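Local structure of probable 2-hydroxyhepta-2,4-diene-1,7-dioate isomerase (Thermus thermophilus, 2DFU) at residues A[17-22]-A[34-39]; A[39-44]-A[90-95]; A[100-105]-A[165-170]; A[106-111]-A[148-153]; A[128-133]-A[209-214]. The protein probably isomerises 2-hydroxyhepta-2,4-diene-1,7-dioate, as a metal-binding member of the fumarylacetoacetate hydrolase family. One frame throughout, in Å; residues are numbered along the deposited sequence.

Interaction 1: A[17-22]-A[34-39]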
# COMPACT_ATOMS: atom_id res chain seq x y z
N GLU A 17 21.72 5.51 25.97
CA GLU A 17 20.43 5.07 26.48
C GLU A 17 19.40 6.20 26.46
O GLU A 17 18.29 6.03 26.95
CB GLU A 17 20.57 4.55 27.90
CG GLU A 17 21.06 5.60 28.87
CD GLU A 17 20.58 5.35 30.28
OE1 GLU A 17 19.35 5.21 30.45
OE2 GLU A 17 21.41 5.30 31.22
N LEU A 18 19.78 7.34 25.90
CA LEU A 18 18.88 8.49 25.85
C LEU A 18 18.28 8.76 24.48
O LEU A 18 18.98 8.72 23.47
CB LEU A 18 19.61 9.76 26.31
CG LEU A 18 19.93 9.94 27.79
CD1 LEU A 18 20.85 11.15 27.97
CD2 LEU A 18 18.64 10.14 28.58
N VAL A 19 16.98 9.03 24.46
CA VAL A 19 16.27 9.37 23.24
C VAL A 19 16.10 10.89 23.26
O VAL A 19 15.46 11.43 24.16
CB VAL A 19 14.87 8.73 23.19
CG1 VAL A 19 14.12 9.23 21.96
CG2 VAL A 19 15.00 7.21 23.14
N LEU A 20 16.68 11.57 22.28
CA LEU A 20 16.57 13.02 22.21
C LEU A 20 15.57 13.32 21.11
O LEU A 20 15.82 13.05 19.94
CB LEU A 20 17.95 13.62 21.90
CG LEU A 20 18.97 13.08 22.91
CD1 LEU A 20 20.39 13.30 22.42
CD2 LEU A 20 18.74 13.75 24.25
N GLU A 21 14.42 13.88 21.50
CA GLU A 21 13.37 14.19 20.54
C GLU A 21 13.74 15.25 19.52
O GLU A 21 14.45 16.22 19.83
CB GLU A 21 12.09 14.61 21.27
CG GLU A 21 10.95 14.94 20.31
CD GLU A 21 9.72 15.48 21.00
OE1 GLU A 21 9.84 16.39 21.86
OE2 GLU A 21 8.61 15.01 20.68
N THR A 22 13.25 15.06 18.31
CA THR A 22 13.50 15.98 17.21
C THR A 22 12.21 16.32 16.49
O THR A 22 11.21 15.61 16.60
CB THR A 22 14.47 15.37 16.17
OG1 THR A 22 13.95 14.11 15.72
CG2 THR A 22 15.85 15.17 16.78
N TYR A 34 14.25 11.48 26.72
CA TYR A 34 13.61 10.39 27.44
C TYR A 34 14.60 9.25 27.58
O TYR A 34 15.55 9.17 26.80
CB TYR A 34 12.41 9.85 26.66
CG TYR A 34 11.38 10.86 26.21
CD1 TYR A 34 11.66 11.76 25.19
CD2 TYR A 34 10.10 10.88 26.79
CE1 TYR A 34 10.69 12.67 24.74
CE2 TYR A 34 9.13 11.77 26.35
CZ TYR A 34 9.43 12.66 25.32
OH TYR A 34 8.46 13.54 24.89
N ASP A 35 14.39 8.38 28.55
CA ASP A 35 15.25 7.21 28.69
C ASP A 35 14.66 6.20 27.71
O ASP A 35 13.44 6.09 27.59
CB ASP A 35 15.20 6.61 30.10
CG ASP A 35 15.97 7.45 31.11
OD1 ASP A 35 17.07 7.93 30.77
OD2 ASP A 35 15.48 7.61 32.25
N LEU A 36 15.51 5.47 27.00
CA LEU A 36 15.02 4.50 26.04
C LEU A 36 14.03 3.51 26.67
O LEU A 36 12.97 3.23 26.11
CB LEU A 36 16.19 3.71 25.44
CG LEU A 36 15.78 2.65 24.42
CD1 LEU A 36 14.98 3.29 23.29
CD2 LEU A 36 17.01 1.96 23.88
N ALA A 37 14.39 3.00 27.84
CA ALA A 37 13.56 2.03 28.54
C ALA A 37 12.16 2.54 28.87
O ALA A 37 11.25 1.75 29.09
CB ALA A 37 14.27 1.57 29.84
N SER A 38 11.98 3.85 28.88
CA SER A 38 10.69 4.44 29.21
C SER A 38 9.77 4.75 28.02
O SER A 38 8.61 5.12 28.23
CB SER A 38 10.90 5.73 30.01
OG SER A 38 11.69 5.50 31.16
N VAL A 39 10.26 4.62 26.80
CA VAL A 39 9.41 4.92 25.65
C VAL A 39 8.88 3.68 24.96
O VAL A 39 9.40 2.59 25.15
CB VAL A 39 10.14 5.79 24.60
CG1 VAL A 39 10.77 7.00 25.27
CG2 VAL A 39 11.20 4.97 23.87
O HOH W 1 17.10 3.49 29.04
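Val19 and Tyr34 face each other as an antiparallel hydrogen-bonded pair. Val19 N donates to Tyr34 O over 2.7 Å, and Tyr34 N returns the bond to Val19 O at 2.8 Å. Past the non-hydrogen-bonded pair Leu18–Asp35, Leu36 N still bonds Glu17 O at 2.8 Å, although Leu36 already belongs to the 3-10 segment 36-38.

Val19 and Tyr34 turn their side chains to the same face. Valine, beta-branched, suits a strand; its CG2 lies beside its own backbone N, and this methyl meets Leu36 CD1 at 3.9 Å, the two side chains crossing at about a right angle. The tyrosine ring presents its edge to Val19 O, while its CE1 stands 4.2 Å from Glu21 CB. On the other face Leu18 and Asp35 run side by side, with Leu18 CD2 3.5 Å from Asp35 OD1. Glu17 OE1 also approaches Asp35 OD1, at 3.6 Å; both residues are exposed, so solvent probably softens the repulsion. Separately, water 1 links Glu17 OE1 to Ala37 N.

A second shell sets these groups in place. Leu4 and Phe6 of strand 2-6 pack on Val19, and Phe6 also meets the Tyr34 ring edge-to-face. The carboxylate of Glu21 is held by salt bridges to Arg10 and Arg32. Strand 18-22 is flanked in the sheet by strands 10-15 and 32-35, antiparallel to both: an antiparallel meander, within the part of the sequence that matches the Rv2993c-like N-terminal family.

Interaction 2: A[39-44]-A[90-95]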
# COMPACT_ATOMS: atom_id res chain seq x y z
N VAL A 39 10.26 4.62 26.80
CA VAL A 39 9.41 4.92 25.65
C VAL A 39 8.88 3.68 24.96
O VAL A 39 9.40 2.59 25.15
CB VAL A 39 10.14 5.79 24.60
CG1 VAL A 39 10.77 7.00 25.27
CG2 VAL A 39 11.20 4.97 23.87
N THR A 40 7.84 3.86 24.16
CA THR A 40 7.28 2.75 23.39
C THR A 40 7.83 2.89 21.97
O THR A 40 7.46 3.81 21.24
CB THR A 40 5.74 2.82 23.34
OG1 THR A 40 5.22 2.66 24.67
CG2 THR A 40 5.20 1.71 22.44
N LEU A 41 8.73 1.98 21.61
CA LEU A 41 9.33 2.00 20.28
C LEU A 41 8.32 1.67 19.19
O LEU A 41 7.54 0.74 19.33
CB LEU A 41 10.46 0.97 20.20
CG LEU A 41 11.90 1.47 20.16
CD1 LEU A 41 12.77 0.34 19.62
CD2 LEU A 41 12.03 2.69 19.28
N LEU A 42 8.35 2.45 18.12
CA LEU A 42 7.46 2.25 16.99
C LEU A 42 8.27 1.95 15.73
O LEU A 42 9.49 2.13 15.72
CB LEU A 42 6.63 3.52 16.74
CG LEU A 42 5.74 4.05 17.86
CD1 LEU A 42 5.14 5.40 17.45
CD2 LEU A 42 4.63 3.03 18.15
N PRO A 43 7.62 1.47 14.67
CA PRO A 43 8.38 1.20 13.45
C PRO A 43 8.94 2.58 13.03
O PRO A 43 8.22 3.58 13.08
CB PRO A 43 7.32 0.68 12.49
CG PRO A 43 6.37 -0.03 13.42
CD PRO A 43 6.24 0.94 14.56
N PRO A 44 10.21 2.64 12.62
CA PRO A 44 10.87 3.89 12.22
C PRO A 44 10.48 4.49 10.87
O PRO A 44 11.34 4.99 10.13
CB PRO A 44 12.34 3.53 12.27
CG PRO A 44 12.32 2.11 11.77
CD PRO A 44 11.14 1.50 12.52
N GLY A 90 10.47 -4.86 19.39
CA GLY A 90 10.70 -4.93 20.82
C GLY A 90 11.74 -3.90 21.21
O GLY A 90 12.72 -3.68 20.49
N ASN A 91 11.50 -3.23 22.34
CA ASN A 91 12.43 -2.24 22.88
C ASN A 91 13.64 -3.03 23.41
O ASN A 91 13.48 -3.94 24.22
CB ASN A 91 11.74 -1.50 24.03
CG ASN A 91 12.55 -0.33 24.55
OD1 ASN A 91 13.74 -0.45 24.83
ND2 ASN A 91 11.90 0.82 24.68
N PRO A 92 14.86 -2.69 22.95
CA PRO A 92 16.07 -3.39 23.39
C PRO A 92 16.29 -3.44 24.91
O PRO A 92 17.07 -4.25 25.40
CB PRO A 92 17.18 -2.64 22.66
CG PRO A 92 16.52 -2.24 21.39
CD PRO A 92 15.17 -1.73 21.88
N ARG A 93 15.61 -2.57 25.64
CA ARG A 93 15.76 -2.55 27.10
C ARG A 93 14.84 -3.59 27.77
O ARG A 93 14.99 -3.87 28.96
CB ARG A 93 15.47 -1.15 27.63
CG ARG A 93 16.36 -0.08 27.01
CD ARG A 93 17.84 -0.28 27.34
NE ARG A 93 18.12 -0.08 28.76
CZ ARG A 93 19.18 0.56 29.24
NH1 ARG A 93 20.08 1.09 28.41
NH2 ARG A 93 19.34 0.70 30.55
N ASP A 94 13.91 -4.15 27.00
CA ASP A 94 12.97 -5.18 27.46
C ASP A 94 12.27 -5.75 26.21
O ASP A 94 11.07 -5.56 26.02
CB ASP A 94 11.94 -4.59 28.43
CG ASP A 94 10.89 -5.61 28.87
OD1 ASP A 94 11.18 -6.83 28.83
OD2 ASP A 94 9.78 -5.19 29.26
N PRO A 95 13.03 -6.47 25.37
CA PRO A 95 12.64 -7.10 24.11
C PRO A 95 11.33 -7.86 24.06
O PRO A 95 10.36 -7.43 23.44
CB PRO A 95 13.81 -8.04 23.82
CG PRO A 95 14.95 -7.43 24.53
CD PRO A 95 14.34 -6.97 25.81
O HOH W 2 8.92 -0.32 23.43
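Leu41 and Asn91 lose most surface here, and they meet the opposite segment in different ways. Leu41 sends CD1 against the start of the turn: this methyl lies 3.9 Å from Pro92 CD, the two side chains crossing at about a right angle, and 4.1 Å from Gly90 O. A branched apolar side chain fits, since Leu4 and Pro172 also touch it in the interior.

Asn91 uses both ends of its amide. With CG opposite the backbone N (chi1 -173°), the group reaches across, and ND2 makes a weak, bent hydrogen bond to Val39 O at 3.1 Å. The same nitrogen bonds Leu36 O, and water 2 connects it weakly to Leu41 N, which donates to that water at 2.9 Å. OD1 meanwhile turns back to accept from Arg93 N at 2.9 Å, forming an Asx turn inside the type I turn 91-94. Pro92, its ring fixing phi, suits the second place of that turn.

Val39, the third main participant, offers chiefly its carbonyl. Asparagine is apt because one flat group is donor and acceptor at once: the Asx turn probably helps hold the amide's rotation, aiming ND2 at the carbonyls of Leu36 and Val39, two buried residues.

Interaction 3: A[100-105]-A[165-170]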
# COMPACT_ATOMS: atom_id res chain seq x y z
N GLU A 100 5.53 -6.16 19.77
CA GLU A 100 4.14 -6.43 19.43
C GLU A 100 4.09 -7.83 18.85
O GLU A 100 4.75 -8.13 17.86
CB GLU A 100 3.63 -5.41 18.41
CG GLU A 100 2.23 -5.70 17.89
CD GLU A 100 1.62 -4.52 17.16
OE1 GLU A 100 2.39 -3.72 16.58
OE2 GLU A 100 0.37 -4.40 17.16
N PRO A 101 3.30 -8.72 19.48
CA PRO A 101 3.21 -10.10 18.98
C PRO A 101 2.57 -10.20 17.60
O PRO A 101 1.67 -9.43 17.27
CB PRO A 101 2.36 -10.80 20.04
CG PRO A 101 2.55 -9.96 21.28
CD PRO A 101 2.52 -8.56 20.71
N VAL A 102 3.06 -11.13 16.81
CA VAL A 102 2.49 -11.40 15.49
C VAL A 102 1.58 -12.60 15.76
O VAL A 102 2.06 -13.69 16.07
CB VAL A 102 3.57 -11.82 14.47
CG1 VAL A 102 2.90 -12.19 13.15
CG2 VAL A 102 4.56 -10.69 14.26
N PRO A 103 0.26 -12.41 15.67
CA PRO A 103 -0.65 -13.53 15.91
C PRO A 103 -0.48 -14.62 14.86
O PRO A 103 -0.39 -14.33 13.68
CB PRO A 103 -2.03 -12.88 15.82
CG PRO A 103 -1.77 -11.45 16.19
CD PRO A 103 -0.49 -11.16 15.46
N TYR A 104 -0.42 -15.88 15.29
CA TYR A 104 -0.33 -16.96 14.32
C TYR A 104 -1.76 -17.03 13.78
O TYR A 104 -2.68 -17.43 14.50
CB TYR A 104 0.06 -18.28 14.99
CG TYR A 104 0.50 -19.32 13.99
CD1 TYR A 104 -0.37 -19.78 13.01
CD2 TYR A 104 1.81 -19.81 13.98
CE1 TYR A 104 0.04 -20.68 12.04
CE2 TYR A 104 2.24 -20.71 13.02
CZ TYR A 104 1.35 -21.14 12.05
OH TYR A 104 1.76 -22.02 11.08
N PRO A 105 -1.97 -16.63 12.52
CA PRO A 105 -3.28 -16.61 11.87
C PRO A 105 -4.07 -17.91 11.80
O PRO A 105 -3.51 -19.00 11.80
CB PRO A 105 -2.97 -16.07 10.47
CG PRO A 105 -1.70 -15.32 10.67
CD PRO A 105 -0.93 -16.23 11.57
N ASP A 165 -2.37 -8.54 8.86
CA ASP A 165 -2.00 -7.67 9.97
C ASP A 165 -0.77 -8.19 10.72
O ASP A 165 -0.64 -9.38 10.96
CB ASP A 165 -3.16 -7.53 10.97
CG ASP A 165 -4.32 -6.71 10.42
OD1 ASP A 165 -4.13 -5.99 9.41
OD2 ASP A 165 -5.42 -6.77 11.00
N LYS A 166 0.13 -7.27 11.07
CA LYS A 166 1.37 -7.58 11.79
C LYS A 166 2.37 -8.47 11.05
O LYS A 166 3.28 -9.03 11.67
CB LYS A 166 1.06 -8.22 13.16
CG LYS A 166 -0.09 -7.60 13.94
CD LYS A 166 0.03 -6.08 14.10
CE LYS A 166 -1.19 -5.54 14.85
NZ LYS A 166 -1.17 -4.07 15.03
N PHE A 167 2.22 -8.63 9.74
CA PHE A 167 3.17 -9.46 9.00
C PHE A 167 4.47 -8.73 8.68
O PHE A 167 5.26 -9.18 7.85
CB PHE A 167 2.54 -9.99 7.71
CG PHE A 167 1.84 -11.31 7.88
CD1 PHE A 167 1.33 -11.70 9.12
CD2 PHE A 167 1.67 -12.16 6.79
CE1 PHE A 167 0.66 -12.92 9.27
CE2 PHE A 167 1.01 -13.38 6.92
CZ PHE A 167 0.50 -13.76 8.17
N LEU A 168 4.70 -7.60 9.35
CA LEU A 168 5.94 -6.87 9.11
C LEU A 168 6.53 -6.17 10.33
O LEU A 168 6.42 -4.95 10.47
CB LEU A 168 5.76 -5.85 7.98
CG LEU A 168 7.06 -5.13 7.57
CD1 LEU A 168 8.08 -6.14 7.05
CD2 LEU A 168 6.77 -4.07 6.51
N PRO A 169 7.14 -6.94 11.24
CA PRO A 169 7.75 -6.30 12.41
C PRO A 169 8.85 -5.43 11.80
O PRO A 169 9.53 -5.87 10.87
CB PRO A 169 8.32 -7.48 13.19
CG PRO A 169 7.35 -8.59 12.89
CD PRO A 169 7.10 -8.41 11.40
N LEU A 170 9.01 -4.20 12.28
CA LEU A 170 10.02 -3.32 11.69
C LEU A 170 10.69 -2.44 12.74
O LEU A 170 10.02 -1.77 13.52
CB LEU A 170 9.38 -2.43 10.62
CG LEU A 170 10.31 -1.60 9.73
CD1 LEU A 170 10.83 -2.47 8.59
CD2 LEU A 170 9.55 -0.42 9.16
O HOH W 3 1.43 -1.86 14.71
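Glu100 runs out extended, CG opposite its backbone N (chi1 174°), whereas Lys166 bends at its second torsion (chi2 -52°) and then straightens, so that the two side chains cross at about a right angle and their charged ends meet. The contact joins two sheets of the fumarylacetoacetate hydrolase C-terminal fold: the weakly bonded edge strand 102-104 lies against the chain entering strand 168-175.

In the salt bridge, Lys166 NZ stands 2.6 Å from Glu100 OE2 and approaches from above the carboxylate plane, 39° out of it. Water 3 donates to Glu100 OE1 at 2.8 Å and is also bonded weakly to the lysine; OE1 has a further donor in Arg88 N. A long lysine suits this place, its aliphatic part passing Pro103, whose CD lies 3.9 Å from Lys166 CG.

Deeper in, Val102 meets the other segment with both methyls: CG2 lies 3.3 Å from Lys166 O and packs on Pro169 CG at 3.8 Å, and CG1 is turned to Phe167. At the start of segment 165-170, Asp165 hydrogen-bonds through OD2 to Thr218 of the second subunit. Rigid Pro105 closes the apolar end, coming at Phe167 from the opposite direction and putting CG in the ring plane at its edge, 3.6 Å from CE1 of Phe167.

Interaction 4: A[106-111]-A[148-153]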
# COMPACT_ATOMS: atom_id res chain seq x y z
N PHE A 106 -5.38 -17.76 11.71
CA PHE A 106 -6.28 -18.89 11.62
C PHE A 106 -6.27 -19.46 10.21
O PHE A 106 -6.42 -20.67 10.04
CB PHE A 106 -7.71 -18.46 11.98
CG PHE A 106 -8.74 -19.53 11.73
CD1 PHE A 106 -8.71 -20.73 12.44
CD2 PHE A 106 -9.73 -19.35 10.76
CE1 PHE A 106 -9.64 -21.73 12.19
CE2 PHE A 106 -10.66 -20.35 10.50
CZ PHE A 106 -10.62 -21.54 11.22
N PHE A 107 -6.08 -18.59 9.22
CA PHE A 107 -6.10 -19.00 7.81
C PHE A 107 -4.88 -19.75 7.28
O PHE A 107 -4.87 -20.18 6.13
CB PHE A 107 -6.36 -17.77 6.92
CG PHE A 107 -5.24 -16.76 6.91
CD1 PHE A 107 -4.10 -16.97 6.13
CD2 PHE A 107 -5.32 -15.60 7.67
CE1 PHE A 107 -3.05 -16.03 6.12
CE2 PHE A 107 -4.29 -14.66 7.67
CZ PHE A 107 -3.15 -14.88 6.89
N THR A 108 -3.86 -19.92 8.11
CA THR A 108 -2.66 -20.61 7.65
C THR A 108 -2.15 -21.62 8.66
O THR A 108 -2.51 -21.60 9.83
CB THR A 108 -1.51 -19.62 7.35
OG1 THR A 108 -0.41 -20.31 6.75
CG2 THR A 108 -1.04 -18.95 8.63
N GLU A 109 -1.30 -22.52 8.18
CA GLU A 109 -0.68 -23.52 9.03
C GLU A 109 0.75 -23.66 8.54
O GLU A 109 1.43 -24.64 8.82
CB GLU A 109 -1.44 -24.85 8.92
CG GLU A 109 -2.85 -24.76 9.49
CD GLU A 109 -3.54 -26.10 9.55
OE1 GLU A 109 -3.79 -26.70 8.48
OE2 GLU A 109 -3.85 -26.56 10.68
N GLU A 110 1.19 -22.64 7.80
CA GLU A 110 2.54 -22.63 7.24
C GLU A 110 3.16 -21.24 7.35
O GLU A 110 3.51 -20.62 6.34
CB GLU A 110 2.47 -23.06 5.77
CG GLU A 110 3.70 -23.79 5.29
CD GLU A 110 3.94 -25.08 6.05
OE1 GLU A 110 3.08 -25.98 5.98
OE2 GLU A 110 5.00 -25.18 6.72
N LEU A 111 3.29 -20.74 8.57
CA LEU A 111 3.87 -19.43 8.81
C LEU A 111 5.39 -19.53 8.86
O LEU A 111 5.94 -20.33 9.63
CB LEU A 111 3.36 -18.86 10.14
CG LEU A 111 3.47 -17.34 10.29
CD1 LEU A 111 2.48 -16.66 9.34
CD2 LEU A 111 3.18 -16.94 11.72
N ALA A 148 2.88 -16.47 4.97
CA ALA A 148 1.99 -17.62 5.11
C ALA A 148 2.14 -18.37 3.78
O ALA A 148 1.47 -18.05 2.80
CB ALA A 148 0.56 -17.16 5.33
N ARG A 149 3.03 -19.36 3.78
CA ARG A 149 3.35 -20.15 2.60
C ARG A 149 2.24 -20.92 1.90
O ARG A 149 2.25 -21.01 0.68
CB ARG A 149 4.47 -21.15 2.92
CG ARG A 149 5.69 -20.52 3.57
CD ARG A 149 6.93 -20.63 2.70
NE ARG A 149 6.77 -19.96 1.41
CZ ARG A 149 7.78 -19.47 0.69
NH1 ARG A 149 9.02 -19.58 1.15
NH2 ARG A 149 7.55 -18.88 -0.47
N ASP A 150 1.30 -21.48 2.65
CA ASP A 150 0.24 -22.24 1.99
C ASP A 150 -0.67 -21.37 1.12
O ASP A 150 -0.83 -21.64 -0.06
CB ASP A 150 -0.59 -23.05 3.01
CG ASP A 150 -0.88 -22.29 4.29
OD1 ASP A 150 -0.70 -21.05 4.31
OD2 ASP A 150 -1.29 -22.94 5.27
N VAL A 151 -1.24 -20.32 1.70
CA VAL A 151 -2.11 -19.45 0.93
C VAL A 151 -1.33 -18.75 -0.17
O VAL A 151 -1.89 -18.35 -1.19
CB VAL A 151 -2.80 -18.40 1.82
CG1 VAL A 151 -3.65 -19.11 2.88
CG2 VAL A 151 -1.77 -17.50 2.49
N GLN A 152 -0.02 -18.61 0.02
CA GLN A 152 0.84 -17.97 -0.96
C GLN A 152 0.84 -18.75 -2.27
O GLN A 152 1.02 -18.19 -3.35
CB GLN A 152 2.27 -17.86 -0.43
CG GLN A 152 3.30 -17.33 -1.44
CD GLN A 152 4.68 -17.19 -0.83
OE1 GLN A 152 5.12 -18.05 -0.05
NE2 GLN A 152 5.38 -16.11 -1.18
N LYS A 153 0.62 -20.06 -2.18
CA LYS A 153 0.60 -20.91 -3.35
C LYS A 153 -0.78 -20.97 -4.02
O LYS A 153 -0.87 -21.10 -5.23
CB LYS A 153 1.02 -22.34 -2.98
CG LYS A 153 2.46 -22.50 -2.51
CD LYS A 153 2.73 -23.96 -2.15
CE LYS A 153 4.17 -24.19 -1.68
NZ LYS A 153 4.47 -23.53 -0.38
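Asp150, at the start of helix 149-154, gathers most of the hydrogen bonds to the loop 106-111. Its OD1 accepts from Thr108 OG1 at 2.6 Å on the syn side, and on the anti side from Val151 N of its own helix. Its OD2 takes Glu109 N at 2.9 Å, again syn. A chi1 of 40° folds the short side chain back beside its backbone, which lets one carboxylate serve helix and loop together. Thr108 OG1 is used twice as well: besides donating to Asp150, it accepts from Glu110 N at 3.0 Å, an ST turn. A backbone bond completes the set, Arg149 N giving to Glu110 O at 2.9 Å where strand 137-148 passes into the helix. Glu110 O also accepts from His112 ND1.

The apolar contacts lie around Ala148, whose small side chain lets the loop come close. Phe107 CE1 sits 3.9 Å from Ala148 CB, and Val151 CG1 meets the edge of the same ring, 3.9 Å from Phe107 CD1. Phe216 of the second subunit packs on Phe107, so this patch adjoins the dimer interface. Leu111 pairs with Ala148 as an antiparallel non-hydrogen-bonded bridge.

On the more exposed side the stems of two charged residues touch: Glu110 CG lies 3.6 Å from Arg149 CB, the side chains passing at a slant. Chemically, the carboxylate of Asp150 supplements the backbone pairing: three donors from two segments restrain its rotation, and an otherwise irregular loop is tied to the first turn of the helix.

Interaction 5: A[128-133]-A[209-214]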
# COMPACT_ATOMS: atom_id res chain seq x y z
N VAL A 128 15.06 7.32 -11.12
CA VAL A 128 16.35 7.62 -10.51
C VAL A 128 17.35 6.57 -10.96
O VAL A 128 17.08 5.38 -10.88
CB VAL A 128 16.25 7.60 -8.96
CG1 VAL A 128 17.61 7.88 -8.34
CG2 VAL A 128 15.23 8.64 -8.50
N PRO A 129 18.52 7.00 -11.47
CA PRO A 129 19.51 6.02 -11.92
C PRO A 129 20.20 5.37 -10.72
O PRO A 129 20.31 5.98 -9.66
CB PRO A 129 20.46 6.86 -12.76
CG PRO A 129 20.44 8.17 -12.06
CD PRO A 129 18.96 8.37 -11.78
N PRO A 130 20.67 4.13 -10.88
CA PRO A 130 21.35 3.43 -9.79
C PRO A 130 22.37 4.27 -9.03
O PRO A 130 22.43 4.23 -7.80
CB PRO A 130 21.99 2.24 -10.50
CG PRO A 130 21.00 1.94 -11.58
CD PRO A 130 20.66 3.32 -12.11
N GLU A 131 23.17 5.04 -9.77
CA GLU A 131 24.22 5.87 -9.17
C GLU A 131 23.71 6.98 -8.27
O GLU A 131 24.48 7.54 -7.48
CB GLU A 131 25.10 6.51 -10.26
CG GLU A 131 25.41 5.61 -11.44
CD GLU A 131 24.29 5.60 -12.46
OE1 GLU A 131 23.96 6.69 -12.99
OE2 GLU A 131 23.75 4.51 -12.74
N LYS A 132 22.43 7.33 -8.38
CA LYS A 132 21.89 8.38 -7.53
C LYS A 132 20.89 7.84 -6.51
O LYS A 132 20.36 8.59 -5.70
CB LYS A 132 21.20 9.45 -8.38
CG LYS A 132 22.13 10.24 -9.30
CD LYS A 132 21.45 11.51 -9.78
CE LYS A 132 22.35 12.32 -10.69
NZ LYS A 132 22.63 11.59 -11.96
N ALA A 133 20.65 6.54 -6.55
CA ALA A 133 19.69 5.91 -5.64
C ALA A 133 19.93 6.15 -4.15
O ALA A 133 19.10 6.74 -3.47
CB ALA A 133 19.64 4.41 -5.93
N ILE A 209 17.72 -1.85 -6.77
CA ILE A 209 16.34 -2.12 -6.43
C ILE A 209 15.52 -0.83 -6.42
O ILE A 209 14.46 -0.76 -7.05
CB ILE A 209 16.24 -2.80 -5.05
CG1 ILE A 209 16.82 -4.21 -5.15
CG2 ILE A 209 14.79 -2.81 -4.56
CD1 ILE A 209 16.91 -4.94 -3.83
N LEU A 210 16.02 0.19 -5.73
CA LEU A 210 15.32 1.46 -5.65
C LEU A 210 15.18 2.07 -7.04
O LEU A 210 14.12 2.59 -7.39
CB LEU A 210 16.07 2.44 -4.75
CG LEU A 210 16.23 2.06 -3.28
CD1 LEU A 210 17.10 3.09 -2.59
CD2 LEU A 210 14.86 1.96 -2.61
N SER A 211 16.25 2.00 -7.82
CA SER A 211 16.27 2.54 -9.18
C SER A 211 15.22 1.84 -10.03
O SER A 211 14.42 2.48 -10.72
CB SER A 211 17.65 2.34 -9.81
OG SER A 211 17.65 2.76 -11.16
N TYR A 212 15.23 0.51 -9.99
CA TYR A 212 14.28 -0.29 -10.75
C TYR A 212 12.85 0.11 -10.42
O TYR A 212 12.06 0.42 -11.31
CB TYR A 212 14.49 -1.78 -10.46
CG TYR A 212 13.49 -2.66 -11.17
CD1 TYR A 212 13.53 -2.82 -12.56
CD2 TYR A 212 12.47 -3.31 -10.46
CE1 TYR A 212 12.57 -3.59 -13.22
CE2 TYR A 212 11.52 -4.08 -11.11
CZ TYR A 212 11.58 -4.22 -12.49
OH TYR A 212 10.63 -4.99 -13.12
N ILE A 213 12.52 0.10 -9.13
CA ILE A 213 11.18 0.47 -8.69
C ILE A 213 10.79 1.84 -9.23
O ILE A 213 9.68 2.02 -9.72
CB ILE A 213 11.09 0.49 -7.14
CG1 ILE A 213 11.27 -0.93 -6.59
CG2 ILE A 213 9.74 1.05 -6.71
CD1 ILE A 213 11.49 -0.97 -5.09
N SER A 214 11.70 2.81 -9.13
CA SER A 214 11.42 4.18 -9.57
C SER A 214 11.13 4.36 -11.05
O SER A 214 10.67 5.43 -11.46
CB SER A 214 12.57 5.11 -9.17
OG SER A 214 13.72 4.89 -9.97
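Val128 is clasped by two serines of helix 206-214, and here the packing is tight. Ser211 OG donates to Val128 O at 2.7 Å, lying in the plane of that carbonyl, while Val128 N gives a nearly straight bond (172°) to Ser214 OG at 3.0 Å. Both backbone polar groups of one buried residue are thus satisfied by hydroxyls one helical turn apart. Ser214 OG sits between its own backbone N and carbonyl carbon (chi1 72°), from where it donates to Ser211 O at 2.6 Å; with its proton given to Ser211 O, the oxygen accepts from Val128 N. Serine suits both places by being small; at 214 its hydroxyl also gives and takes a hydrogen bond at once.

The arrangement is a helix-to-loop docking within the fumarylacetoacetate hydrolase domain: helix 206-214, which lies on strands 224-226 and 50-53, receives the loop leading into the short helix 130-133. Pro130 lies near the beginning of this weakly bonded helix, where a missing N-H costs little, and rests its CD 3.2 Å from Ser211 OG.

Further along, contact thins to a single apolar touch, Ala133 CB with Leu210 CB at 4.2 Å. Pro130 is partly exposed, and Trp264 of the second subunit packs on it and on Ser211. On the solvent side Glu131 and Lys132 are exposed and make no contact with segment 209-214.

In the fold
Interactions 1 and 2 share Val39 and lie with centres about 10 Å apart; Arg93 of the second packs on Glu17 and Ala37 of the first, which ties the turn of segment 90-95 to the N-terminal strands. Interaction 2 touches interaction 3 through Pro43 and Pro44 on Leu170 O. Interaction 4 is nested within the loop that interaction 3 closes, their centres about 14 Å apart, joined by a probable hydrogen bond from Leu111 N to Tyr104 OH. Interaction 5 stands apart, its centre about 30 Å or more from those of the others. In this family the metal site probably lies by strand 111-121, which the loop of interaction 4 leads into.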